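Local coordinates for protein chitinase (PDB 2CWR) that hydrolyses chitin in the hyperthermophilic archaeon Pyrococcus furiosus and is represented here by its chitin-binding domain, at residues 25-30 and 79-84. Sequence-based numbering, arbitrary orientation.
Sequences YDVTLN and FGFIVN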
loop_
_atom_site.group_PDB
_atom_site.type_symbol
_atom_site.label_atom_id
_atom_site.label_comp_id
_atom_site.label_asym_id
_atom_site.label_seq_id
_atom_site.Cartn_x
_atom_site.Cartn_y
_atom_site.Cartn_z
ATOM N N TYR A 25 -3.925 2.747 7.012
ATOM C CA TYR A 25 -3.423 1.457 6.576
ATOM C C TYR A 25 -1.931 1.367 6.874
ATOM O O TYR A 25 -1.129 2.113 6.312
ATOM C CB TYR A 25 -3.666 1.275 5.075
ATOM C CG TYR A 25 -5.133 1.231 4.712
ATOM C CD1 TYR A 25 -5.892 2.401 4.637
ATOM C CD2 TYR A 25 -5.775 0.013 4.492
ATOM C CE1 TYR A 25 -7.259 2.354 4.357
ATOM C CE2 TYR A 25 -7.139 -0.044 4.211
ATOM C CZ TYR A 25 -7.873 1.129 4.146
ATOM O OH TYR A 25 -9.221 1.076 3.871
ATOM N N ASP A 26 -1.568 0.460 7.776
ATOM C CA ASP A 26 -0.170 0.249 8.153
ATOM C C ASP A 26 0.242 -1.052 7.487
ATOM O O ASP A 26 -0.180 -2.132 7.901
ATOM C CB ASP A 26 -0.048 0.127 9.672
ATOM C CG ASP A 26 -0.398 1.420 10.389
ATOM O OD1 ASP A 26 -0.860 1.355 11.547
ATOM O OD2 ASP A 26 -0.203 2.499 9.795
ATOM N N VAL A 27 1.066 -0.938 6.452
ATOM C CA VAL A 27 1.503 -2.093 5.682
ATOM C C VAL A 27 2.881 -2.617 6.058
ATOM O O VAL A 27 3.795 -1.842 6.342
ATOM C CB VAL A 27 1.521 -1.756 4.165
ATOM C CG1 VAL A 27 1.891 -2.985 3.347
ATOM C CG2 VAL A 27 0.159 -1.206 3.736
ATOM N N THR A 28 3.013 -3.940 6.064
ATOM C CA THR A 28 4.290 -4.586 6.341
ATOM C C THR A 28 4.508 -5.619 5.254
ATOM O O THR A 28 3.634 -6.445 4.988
ATOM C CB THR A 28 4.313 -5.299 7.702
ATOM O OG1 THR A 28 4.111 -4.343 8.746
ATOM C CG2 THR A 28 5.664 -5.986 7.915
ATOM N N LEU A 29 5.672 -5.559 4.616
ATOM C CA LEU A 29 6.008 -6.494 3.556
ATOM C C LEU A 29 7.063 -7.464 4.070
ATOM O O LEU A 29 8.134 -7.050 4.513
ATOM C CB LEU A 29 6.557 -5.747 2.340
ATOM C CG LEU A 29 5.679 -4.640 1.750
ATOM C CD1 LEU A 29 6.358 -4.046 0.518
ATOM C CD2 LEU A 29 4.320 -5.211 1.375
ATOM N N ASN A 30 6.748 -8.751 4.020
ATOM C CA ASN A 30 7.675 -9.780 4.466
ATOM C C ASN A 30 8.268 -10.392 3.206
ATOM O O ASN A 30 7.673 -11.272 2.587
ATOM C CB ASN A 30 6.923 -10.821 5.291
ATOM C CG ASN A 30 6.195 -10.200 6.471
ATOM O OD1 ASN A 30 6.817 -9.631 7.367
ATOM N ND2 ASN A 30 4.872 -10.298 6.470
ATOM N N PHE A 79 5.382 0.641 5.684
ATOM C CA PHE A 79 4.978 1.958 5.221
ATOM C C PHE A 79 3.488 2.057 5.491
ATOM O O PHE A 79 2.849 1.069 5.873
ATOM C CB PHE A 79 5.296 2.141 3.723
ATOM C CG PHE A 79 4.369 1.402 2.794
ATOM C CD1 PHE A 79 3.246 2.032 2.264
ATOM C CD2 PHE A 79 4.627 0.083 2.434
ATOM C CE1 PHE A 79 2.395 1.358 1.384
ATOM C CE2 PHE A 79 3.783 -0.599 1.556
ATOM C CZ PHE A 79 2.664 0.040 1.031
ATOM N N GLY A 80 2.929 3.245 5.321
ATOM C CA GLY A 80 1.514 3.389 5.579
ATOM C C GLY A 80 0.906 4.589 4.896
ATOM O O GLY A 80 1.610 5.440 4.354
ATOM N N PHE A 81 -0.418 4.653 4.928
ATOM C CA PHE A 81 -1.128 5.754 4.306
ATOM C C PHE A 81 -2.518 5.878 4.893
ATOM O O PHE A 81 -3.029 4.950 5.523
ATOM C CB PHE A 81 -1.200 5.548 2.785
ATOM C CG PHE A 81 -1.821 4.241 2.368
ATOM C CD1 PHE A 81 -3.167 4.172 2.022
ATOM C CD2 PHE A 81 -1.057 3.074 2.316
ATOM C CE1 PHE A 81 -3.745 2.964 1.630
ATOM C CE2 PHE A 81 -1.628 1.863 1.924
ATOM C CZ PHE A 81 -2.975 1.810 1.581
ATOM N N ILE A 82 -3.113 7.047 4.700
ATOM C CA ILE A 82 -4.450 7.324 5.197
ATOM C C ILE A 82 -5.334 7.588 3.991
ATOM O O ILE A 82 -4.937 8.286 3.057
ATOM C CB ILE A 82 -4.438 8.552 6.136
ATOM C CG1 ILE A 82 -3.711 8.189 7.436
ATOM C CG2 ILE A 82 -5.863 9.030 6.401
ATOM C CD1 ILE A 82 -3.584 9.336 8.422
ATOM N N VAL A 83 -6.526 7.006 4.001
ATOM C CA VAL A 83 -7.455 7.179 2.899
ATOM C C VAL A 83 -8.732 7.823 3.403
ATOM O O VAL A 83 -9.299 7.395 4.410
ATOM C CB VAL A 83 -7.809 5.823 2.242
ATOM C CG1 VAL A 83 -8.770 6.038 1.081
ATOM C CG2 VAL A 83 -6.547 5.135 1.749
ATOM N N ASN A 84 -9.171 8.861 2.705
ATOM C CA ASN A 84 -10.394 9.560 3.066
ATOM C C ASN A 84 -11.439 9.219 2.020
ATOM O O ASN A 84 -11.118 9.055 0.846
ATOM C CB ASN A 84 -10.157 11.072 3.090
ATOM C CG ASN A 84 -9.100 11.482 4.099
ATOM O OD1 ASN A 84 -8.077 12.073 3.740
ATOM N ND2 ASN A 84 -9.339 11.174 5.369
#
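Y25 and V27 pair with F81 and F79 across the antiparallel segments 25-30 and 79-84, whose axes come within 4.7 Å and run at 157° to each other. Each hydrogen-bonded pair closes with two backbone bonds: Y25 N donates to F81 O (2.8 Å) and F81 N returns a bond to Y25 O, while V27 N reaches F79 O (2.7 Å) and F79 N bonds V27 O. Between them D26 faces G80 in a non-hydrogen-bonded pair, where G80, with no side chain, lets its CA lie 3.0 Å from Y25 O.

On the face shared by Y25, V27, F79 and F81, broad flat rings suit the buried place because they offer whole faces to the CB groups opposite. The F79 ring takes CB of V27 against one face in a CH-pi contact, and CG1 of V27 touches F79 CE2 at 3.5 Å. Chi1 of F81 (56°) sets CG between backbone N and carbonyl carbon, leaning the ring toward strand 22-31, so that CB of Y25 sits over its face, 3.8 Å from the centroid. The Y25 and F81 rings are nearly parallel (8°) but slid apart, with little overlap. Beta-branched V27, well suited to a strand, offers two methyls, CG2 touching F81 CE2, and V83 CG2 meets Y25 CE1 at 3.9 Å.

Strands 22-31 and 76-84 are the inner pair of a four-stranded sheet. From the facing five-stranded sheet of this beta-sandwich, F66 packs on both phenylalanines, stacked on F81, and V91 and I94 touch Y25. Four backbone bonds tie the strands together, while the fit of F79 over V27 and F81 over Y25 is specific to this pairing.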